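Local coordinates for Di-haem cytochrome c peroxidase family protein (Burkholderia thailandensis E264, PDB 6NX0) that carries two c-type hemes and probably acts as a peroxidase with electron-transfer activity, reaching an unusually stable bis-Fe(IV) state, at residues 61-65 with 81-85; 217-221 with 243-249; 107-111 with 228-232. All blocks are in the same frame, centred on the assembly; numbering follows the deposited sequence.

In the fold
Contact 1 closes first along the chain and stands apart: it joins strands 61-62 and 81-84, the outer members of a three-stranded antiparallel sheet, and its centre lies 30 Å from that of contact 2 and 33 Å from that of contact 3. Contacts 2 and 3 are neighbours, their centres 14 Å apart and their nearest atoms about 5 Å apart, and their segments alternate in sequence. Helices 217-225, 228-237 and 245-260 follow one another, and helix 99-109, the next element after strand 81-84, completes the group. All four segments belong to the di-haem peroxidase family region; contact 3 borders the heme bound through Cys122 and Cys125, and contact 2 lies farther out.

Contact 1. Residues 61-65 with 81-85; sequences TTVLL and TPQVA
Thr62 and Val84 meet through methyl groups, and the close part of this contact is built round that meeting. The CG2 methyl of Thr62 lies 4.0 Å from Val84 CG1 and, with its side chain crossing the proline at about a right angle, also 4.0 Å from Pro82 CG. One methyl thus touches two residues that alternate along strand 81-84 and turn the same way. The torsion explains why carbon rather than oxygen does the touching: with OG1 anti to the backbone N of Thr62 (chi1 -162°), the hydroxyl is swung off the apolar patch and hydrogen-bonds to Arg171, which also binds the carbonyl oxygen of Val63. Leu64 adds the third apolar group. It reaches Val84 tip to tip, its CD1 branch 4.0 Å from Val84 CG1, so this valine methyl is shared by Thr62 and Leu64.

Packing is looser where the second leucine branch faces the ring, Leu64 CD2 standing 4.4 Å from Pro82 CG. The solvent side is that of Thr61 and Val63, both exposed, whereas Leu64, Pro82 and Val84 are buried. Gln83 points its CB away from the facing segment and packs instead on Val74, Asp75 and Phe174.

The two strands exchange side chains but not backbone bonds, because strand 71-77 runs between them. It bonds to Thr62 through Glu71 and to Gln83 through Val74 and Asp75. Elsewhere around the patch, Leu64 bonds to Arg171 and Pro82 to Phe174 through their backbones, while His173 touches both Leu64 and Val84. The order 61-62, 71-77, 81-84, each strand antiparallel to the next, makes a three-stranded beta meander, whose outer strands meet here over the middle one.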
loop_
_atom_site.group_PDB
_atom_site.type_symbol
_atom_site.label_atom_id
_atom_site.label_comp_id
_atom_site.label_asym_id
_atom_site.label_seq_id
_atom_site.Cartn_x
_atom_site.Cartn_y
_atom_site.Cartn_z
ATOM N N THR A 61 -13.060 17.506 17.826
ATOM C CA THR A 61 -11.991 16.527 17.730
ATOM C C THR A 61 -12.390 15.391 16.798
ATOM O O THR A 61 -13.570 15.159 16.522
ATOM C CB THR A 61 -11.639 15.938 19.098
ATOM O OG1 THR A 61 -12.789 15.269 19.639
ATOM C CG2 THR A 61 -11.173 17.028 20.038
ATOM N N THR A 62 -11.377 14.654 16.350
ATOM C CA THR A 62 -11.587 13.484 15.521
ATOM C C THR A 62 -10.552 12.438 15.915
ATOM O O THR A 62 -9.453 12.777 16.369
ATOM C CB THR A 62 -11.502 13.869 14.025
ATOM O OG1 THR A 62 -12.104 12.844 13.227
ATOM C CG2 THR A 62 -10.079 14.113 13.592
ATOM N N VAL A 63 -10.921 11.168 15.765
ATOM C CA VAL A 63 -10.024 10.051 16.060
ATOM C C VAL A 63 -9.578 9.444 14.733
ATOM O O VAL A 63 -10.404 8.906 13.985
ATOM C CB VAL A 63 -10.696 8.994 16.943
ATOM C CG1 VAL A 63 -9.749 7.849 17.206
ATOM C CG2 VAL A 63 -11.154 9.622 18.273
ATOM N N LEU A 64 -8.275 9.514 14.466
ATOM C CA LEU A 64 -7.735 9.107 13.167
ATOM C C LEU A 64 -7.190 7.681 13.135
ATOM O O LEU A 64 -7.079 7.109 12.046
ATOM C CB LEU A 64 -6.631 10.068 12.737
ATOM C CG LEU A 64 -7.095 11.508 12.496
ATOM C CD1 LEU A 64 -5.911 12.397 12.193
ATOM C CD2 LEU A 64 -8.140 11.566 11.378
ATOM N N LEU A 65 -6.821 7.112 14.282
ATOM C CA LEU A 65 -6.416 5.718 14.442
ATOM C C LEU A 65 -7.157 5.093 15.613
ATOM O O LEU A 65 -7.476 5.792 16.581
ATOM C CB LEU A 65 -4.911 5.593 14.699
ATOM C CG LEU A 65 -3.993 5.774 13.489
ATOM C CD1 LEU A 65 -2.532 5.820 13.907
ATOM C CD2 LEU A 65 -4.239 4.672 12.485
ATOM N N THR A 81 -13.375 16.161 5.188
ATOM C CA THR A 81 -12.038 15.679 5.528
ATOM C C THR A 81 -11.424 16.594 6.585
ATOM O O THR A 81 -11.212 17.782 6.311
ATOM C CB THR A 81 -11.153 15.626 4.300
ATOM O OG1 THR A 81 -11.745 14.732 3.347
ATOM C CG2 THR A 81 -9.727 15.132 4.669
ATOM N N PRO A 82 -11.110 16.098 7.781
ATOM C CA PRO A 82 -10.630 17.002 8.829
ATOM C C PRO A 82 -9.194 17.437 8.601
ATOM O O PRO A 82 -8.331 16.650 8.194
ATOM C CB PRO A 82 -10.763 16.158 10.107
ATOM C CG PRO A 82 -10.658 14.756 9.662
ATOM C CD PRO A 82 -11.247 14.712 8.264
ATOM N N GLN A 83 -8.938 18.715 8.849
ATOM C CA GLN A 83 -7.587 19.207 9.010
ATOM C C GLN A 83 -7.284 19.221 10.504
ATOM O O GLN A 83 -8.111 19.678 11.300
ATOM C CB GLN A 83 -7.404 20.605 8.420
ATOM C CG GLN A 83 -5.984 21.121 8.570
ATOM C CD GLN A 83 -5.786 22.500 7.992
ATOM O OE1 GLN A 83 -6.643 23.007 7.260
ATOM N NE2 GLN A 83 -4.653 23.118 8.313
ATOM N N VAL A 84 -6.130 18.685 10.882
ATOM C CA VAL A 84 -5.799 18.546 12.293
ATOM C C VAL A 84 -4.573 19.379 12.616
ATOM O O VAL A 84 -3.768 19.740 11.749
ATOM C CB VAL A 84 -5.573 17.079 12.704
ATOM C CG1 VAL A 84 -6.872 16.307 12.623
ATOM C CG2 VAL A 84 -4.499 16.448 11.829
ATOM N N ALA A 85 -4.419 19.652 13.917
ATOM C CA ALA A 85 -3.380 20.550 14.401
ATOM C C ALA A 85 -2.024 19.882 14.608
ATOM O O ALA A 85 -1.010 20.585 14.643
ATOM C CB ALA A 85 -3.835 21.180 15.719
#

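Contact 2. Residues 217-221 with 243-249; sequences AAALM and RDPERMV
Ala217 and Pro245 form the middle of the apolar group of contacts, their CB atoms 3.8 Å apart. The same Ala217 methyl also meets the next turn of the opposing helix, with Val249 CG2 3.8 Å from Ala217 CB. Ala218 meets the proline ring near CG, and Met248 CG packs against Met221 CA.

Sulfur-to-backbone contacts make a second group. The Met221 chain is extended through its first two torsions (chi1 173°, chi2 -168°), which carry SD to the backbone of the two peptides that lead into the helix. There SD lies 3.4 Å from Asp244 N and also 3.4 Å from Pro245 N. A bend at the last torsion turns only the methyl, and Met221 CE comes to lie between Pro245 CG and the carbonyl carbon of Arg243, about 4.1 Å from each.

Alanine methyls on one side and Pro245 on the other meet where helices 217-225 and 245-260 cross; the axes of the short segments 217-221 and 245-249 come within 8.6 Å, at an angle of 72°. Both helices belong to the part of the chain assigned to the di-haem cytochrome c peroxidase family, and the Val249 side chain lies about 10 Å from a heme c. Phe207 of helix 203-207 touches Ala217 and Val249, extending the apolar patch.

Polar interactions border the contact. Glu246 folds back at chi2, placing OE1 beside the Ala217 methyl, while OE2 makes a salt bridge with Arg203. Asp244 is the N-cap of helix 245-260. Its OD1 accepts from Arg247 N at 3.2 Å and, weakly, from Glu246 N; the Arg247 N-H meets OD1 from above the carboxylate, well out of its plane.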
loop_
_atom_site.group_PDB
_atom_site.type_symbol
_atom_site.label_atom_id
_atom_site.label_comp_id
_atom_site.label_asym_id
_atom_site.label_seq_id
_atom_site.Cartn_x
_atom_site.Cartn_y
_atom_site.Cartn_z
ATOM N N ALA A 217 -24.221 -6.096 -3.830
ATOM C CA ALA A 217 -24.386 -6.447 -2.422
ATOM C C ALA A 217 -25.582 -7.364 -2.215
ATOM O O ALA A 217 -25.538 -8.264 -1.365
ATOM C CB ALA A 217 -24.532 -5.188 -1.574
ATOM N N ALA A 218 -26.667 -7.157 -2.969
ATOM C CA ALA A 218 -27.837 -8.020 -2.832
ATOM C C ALA A 218 -27.520 -9.460 -3.208
ATOM O O ALA A 218 -27.981 -10.409 -2.546
ATOM C CB ALA A 218 -28.977 -7.480 -3.692
ATOM N N ALA A 219 -26.759 -9.653 -4.291
ATOM C CA ALA A 219 -26.379 -10.996 -4.700
ATOM C C ALA A 219 -25.453 -11.630 -3.672
ATOM O O ALA A 219 -25.600 -12.810 -3.333
ATOM C CB ALA A 219 -25.702 -10.945 -6.075
ATOM N N LEU A 220 -24.476 -10.867 -3.197
ATOM C CA LEU A 220 -23.530 -11.423 -2.238
ATOM C C LEU A 220 -24.233 -11.798 -0.950
ATOM O O LEU A 220 -23.934 -12.838 -0.351
ATOM C CB LEU A 220 -22.410 -10.424 -1.974
ATOM C CG LEU A 220 -21.363 -10.854 -0.937
ATOM C CD1 LEU A 220 -20.643 -12.139 -1.410
ATOM C CD2 LEU A 220 -20.386 -9.733 -0.634
ATOM N N MET A 221 -25.164 -10.957 -0.505
ATOM C CA MET A 221 -25.918 -11.240 0.715
ATOM C C MET A 221 -26.648 -12.562 0.605
ATOM O O MET A 221 -26.610 -13.387 1.526
ATOM C CB MET A 221 -26.910 -10.105 0.969
ATOM C CG MET A 221 -27.889 -10.326 2.101
ATOM S SD MET A 221 -29.194 -9.093 2.067
ATOM C CE MET A 221 -30.216 -9.714 0.730
ATOM N N ARG A 243 -31.043 -10.033 4.998
ATOM C CA ARG A 243 -32.134 -9.341 4.331
ATOM C C ARG A 243 -31.827 -7.897 3.976
ATOM O O ARG A 243 -32.576 -7.306 3.188
ATOM C CB ARG A 243 -33.404 -9.363 5.205
ATOM C CG ARG A 243 -33.917 -10.757 5.531
ATOM C CD ARG A 243 -34.524 -11.445 4.315
ATOM N NE ARG A 243 -35.685 -10.715 3.805
ATOM C CZ ARG A 243 -36.929 -10.822 4.276
ATOM N NH1 ARG A 243 -37.894 -10.098 3.733
ATOM N NH2 ARG A 243 -37.218 -11.642 5.279
ATOM N N ASP A 244 -30.760 -7.317 4.506
ATOM C CA ASP A 244 -30.378 -5.926 4.258
ATOM C C ASP A 244 -29.003 -5.949 3.614
ATOM O O ASP A 244 -27.999 -6.175 4.314
ATOM C CB ASP A 244 -30.367 -5.166 5.584
ATOM C CG ASP A 244 -30.006 -3.701 5.453
ATOM O OD1 ASP A 244 -29.360 -3.308 4.468
ATOM O OD2 ASP A 244 -30.358 -2.939 6.393
ATOM N N PRO A 245 -28.892 -5.738 2.290
ATOM C CA PRO A 245 -27.574 -5.893 1.651
ATOM C C PRO A 245 -26.512 -4.990 2.248
ATOM O O PRO A 245 -25.350 -5.400 2.373
ATOM C CB PRO A 245 -27.857 -5.549 0.187
ATOM C CG PRO A 245 -29.338 -5.827 -0.005
ATOM C CD PRO A 245 -29.971 -5.519 1.311
ATOM N N GLU A 246 -26.856 -3.747 2.590
ATOM C CA GLU A 246 -25.833 -2.836 3.092
ATOM C C GLU A 246 -25.409 -3.204 4.509
ATOM O O GLU A 246 -24.238 -3.040 4.857
ATOM C CB GLU A 246 -26.331 -1.383 3.013
ATOM C CG GLU A 246 -26.450 -0.864 1.570
ATOM C CD GLU A 246 -25.165 -1.038 0.768
ATOM O OE1 GLU A 246 -25.218 -1.598 -0.349
ATOM O OE2 GLU A 246 -24.102 -0.633 1.274
ATOM N N ARG A 247 -26.315 -3.754 5.313
ATOM C CA ARG A 247 -25.931 -4.261 6.627
ATOM C C ARG A 247 -24.940 -5.420 6.492
ATOM O O ARG A 247 -23.936 -5.494 7.223
ATOM C CB ARG A 247 -27.195 -4.682 7.377
ATOM C CG ARG A 247 -26.988 -5.373 8.698
ATOM C CD ARG A 247 -26.466 -4.462 9.757
ATOM N NE ARG A 247 -26.436 -5.155 11.043
ATOM C CZ ARG A 247 -25.714 -4.764 12.083
ATOM N NH1 ARG A 247 -24.951 -3.676 12.006
ATOM N NH2 ARG A 247 -25.743 -5.481 13.201
ATOM N N MET A 248 -25.190 -6.327 5.556
ATOM C CA MET A 248 -24.241 -7.416 5.327
ATOM C C MET A 248 -22.854 -6.867 5.022
ATOM O O MET A 248 -21.853 -7.318 5.591
ATOM C CB MET A 248 -24.730 -8.322 4.197
ATOM C CG MET A 248 -23.749 -9.451 3.786
ATOM S SD MET A 248 -23.302 -10.589 5.121
ATOM C CE MET A 248 -24.644 -11.766 4.997
ATOM N N VAL A 249 -22.766 -5.898 4.113
ATOM C CA VAL A 249 -21.452 -5.359 3.757
ATOM C C VAL A 249 -20.814 -4.683 4.964
ATOM O O VAL A 249 -19.606 -4.821 5.212
ATOM C CB VAL A 249 -21.575 -4.393 2.556
ATOM C CG1 VAL A 249 -20.230 -3.712 2.267
ATOM C CG2 VAL A 249 -22.063 -5.128 1.337
#

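Contact 3. Residues 107-111 with 228-232; sequences RVFFD and GLGAA
Arg107 lays one face of its guanidinium over the CA of Leu229, at the first turn of helix 228-237. An arm extended from CG to NE, with CG anti to the backbone N (chi1 -179°), carries the flat group that far, and it slides past the leucine side chain running the other way. At the far end, NH2 comes within 3.2 Å of Leu229 N. Both nitrogens are donors, so the approach is a contact and not a bond; the lack of a side chain on Gly228 leaves room for it. The second nitrogen, NH1, lies 3.8 Å from the Ala232 methyl CB, which it meets obliquely.

The two branches of Leu229 pack differently: CD1 on Val108 and the arginine arm, CD2 on Asp111. CD1 lies 3.9 Å from Val108 CG2, the side chains crossing at about a right angle. CD2 is 3.4 Å from Asp111 OD2. The other carboxylate oxygen, OD1, accepts from Ala113 N, which helps fix the group's rotation.

Behind this surface, Val108 packs on Leu252 and Met256, and the ring of Phe109 meets Tyr259 edge to face, all three partners on helix 245-260. The side chain of Val108 is about 5 Å from a heme c and from the side chain of Cys122, one of its covalent attachments. Helix 228-237 thus packs on the outside of helix 99-109 through Arg107 and Leu229, while the pairing of helix 99-109 with helix 245-260 beside the heme is consistent with that of the terminal helices in a cytochrome c fold.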
loop_
_atom_site.group_PDB
_atom_site.type_symbol
_atom_site.label_atom_id
_atom_site.label_comp_id
_atom_site.label_asym_id
_atom_site.label_seq_id
_atom_site.Cartn_x
_atom_site.Cartn_y
_atom_site.Cartn_z
ATOM N N ARG A 107 -12.003 -15.705 9.115
ATOM C CA ARG A 107 -12.866 -16.622 8.381
ATOM C C ARG A 107 -13.300 -16.024 7.048
ATOM O O ARG A 107 -13.244 -16.693 6.013
ATOM C CB ARG A 107 -14.079 -16.983 9.253
ATOM C CG ARG A 107 -15.010 -17.928 8.622
ATOM C CD ARG A 107 -16.144 -18.296 9.556
ATOM N NE ARG A 107 -17.030 -19.181 8.827
ATOM C CZ ARG A 107 -17.907 -20.016 9.377
ATOM N NH1 ARG A 107 -18.052 -20.062 10.694
ATOM N NH2 ARG A 107 -18.633 -20.790 8.587
ATOM N N VAL A 108 -13.738 -14.764 7.059
ATOM C CA VAL A 108 -14.103 -14.060 5.828
ATOM C C VAL A 108 -12.908 -13.990 4.890
ATOM O O VAL A 108 -13.022 -14.230 3.681
ATOM C CB VAL A 108 -14.628 -12.647 6.168
ATOM C CG1 VAL A 108 -14.843 -11.831 4.923
ATOM C CG2 VAL A 108 -15.925 -12.741 6.999
ATOM N N PHE A 109 -11.743 -13.640 5.437
ATOM C CA PHE A 109 -10.553 -13.428 4.613
ATOM C C PHE A 109 -10.175 -14.647 3.795
ATOM O O PHE A 109 -9.670 -14.515 2.673
ATOM C CB PHE A 109 -9.392 -13.036 5.515
ATOM C CG PHE A 109 -8.211 -12.441 4.789
ATOM C CD1 PHE A 109 -7.195 -13.243 4.307
ATOM C CD2 PHE A 109 -8.135 -11.084 4.592
ATOM C CE1 PHE A 109 -6.103 -12.682 3.664
ATOM C CE2 PHE A 109 -7.044 -10.509 3.949
ATOM C CZ PHE A 109 -6.039 -11.307 3.484
ATOM N N PHE A 110 -10.411 -15.843 4.324
ATOM C CA PHE A 110 -9.998 -17.068 3.661
ATOM C C PHE A 110 -11.145 -17.813 2.985
ATOM O O PHE A 110 -10.926 -18.922 2.478
ATOM C CB PHE A 110 -9.277 -17.973 4.680
ATOM C CG PHE A 110 -7.905 -17.482 5.011
ATOM C CD1 PHE A 110 -6.842 -17.781 4.180
ATOM C CD2 PHE A 110 -7.686 -16.666 6.104
ATOM C CE1 PHE A 110 -5.557 -17.298 4.460
ATOM C CE2 PHE A 110 -6.426 -16.173 6.386
ATOM C CZ PHE A 110 -5.355 -16.488 5.563
ATOM N N ASP A 111 -12.337 -17.202 2.889
ATOM C CA ASP A 111 -13.507 -17.882 2.339
ATOM C C ASP A 111 -13.526 -17.783 0.816
ATOM O O ASP A 111 -13.754 -16.693 0.283
ATOM C CB ASP A 111 -14.773 -17.293 2.931
ATOM C CG ASP A 111 -16.007 -18.097 2.596
ATOM O OD1 ASP A 111 -16.006 -18.827 1.577
ATOM O OD2 ASP A 111 -16.990 -18.000 3.355
ATOM N N GLY A 228 -22.518 -21.375 6.073
ATOM C CA GLY A 228 -22.158 -21.314 7.468
ATOM C C GLY A 228 -21.648 -19.953 7.878
ATOM O O GLY A 228 -21.853 -19.524 9.018
ATOM N N LEU A 229 -20.976 -19.257 6.962
ATOM C CA LEU A 229 -20.534 -17.910 7.257
ATOM C C LEU A 229 -21.728 -17.011 7.526
ATOM O O LEU A 229 -21.703 -16.183 8.450
ATOM C CB LEU A 229 -19.697 -17.366 6.093
ATOM C CG LEU A 229 -19.278 -15.918 6.249
ATOM C CD1 LEU A 229 -18.407 -15.674 7.481
ATOM C CD2 LEU A 229 -18.551 -15.445 5.001
ATOM N N GLY A 230 -22.774 -17.150 6.711
ATOM C CA GLY A 230 -23.995 -16.396 6.955
ATOM C C GLY A 230 -24.549 -16.641 8.346
ATOM O O GLY A 230 -25.012 -15.717 9.016
ATOM N N ALA A 231 -24.533 -17.896 8.786
ATOM C CA ALA A 231 -25.031 -18.222 10.119
ATOM C C ALA A 231 -24.165 -17.600 11.205
ATOM O O ALA A 231 -24.681 -17.103 12.212
ATOM C CB ALA A 231 -25.106 -19.754 10.282
ATOM N N ALA A 232 -22.842 -17.651 11.036
ATOM C CA ALA A 232 -21.935 -17.037 11.982
ATOM C C ALA A 232 -22.151 -15.537 12.055
ATOM O O ALA A 232 -22.193 -14.957 13.147
ATOM C CB ALA A 232 -20.494 -17.358 11.591
#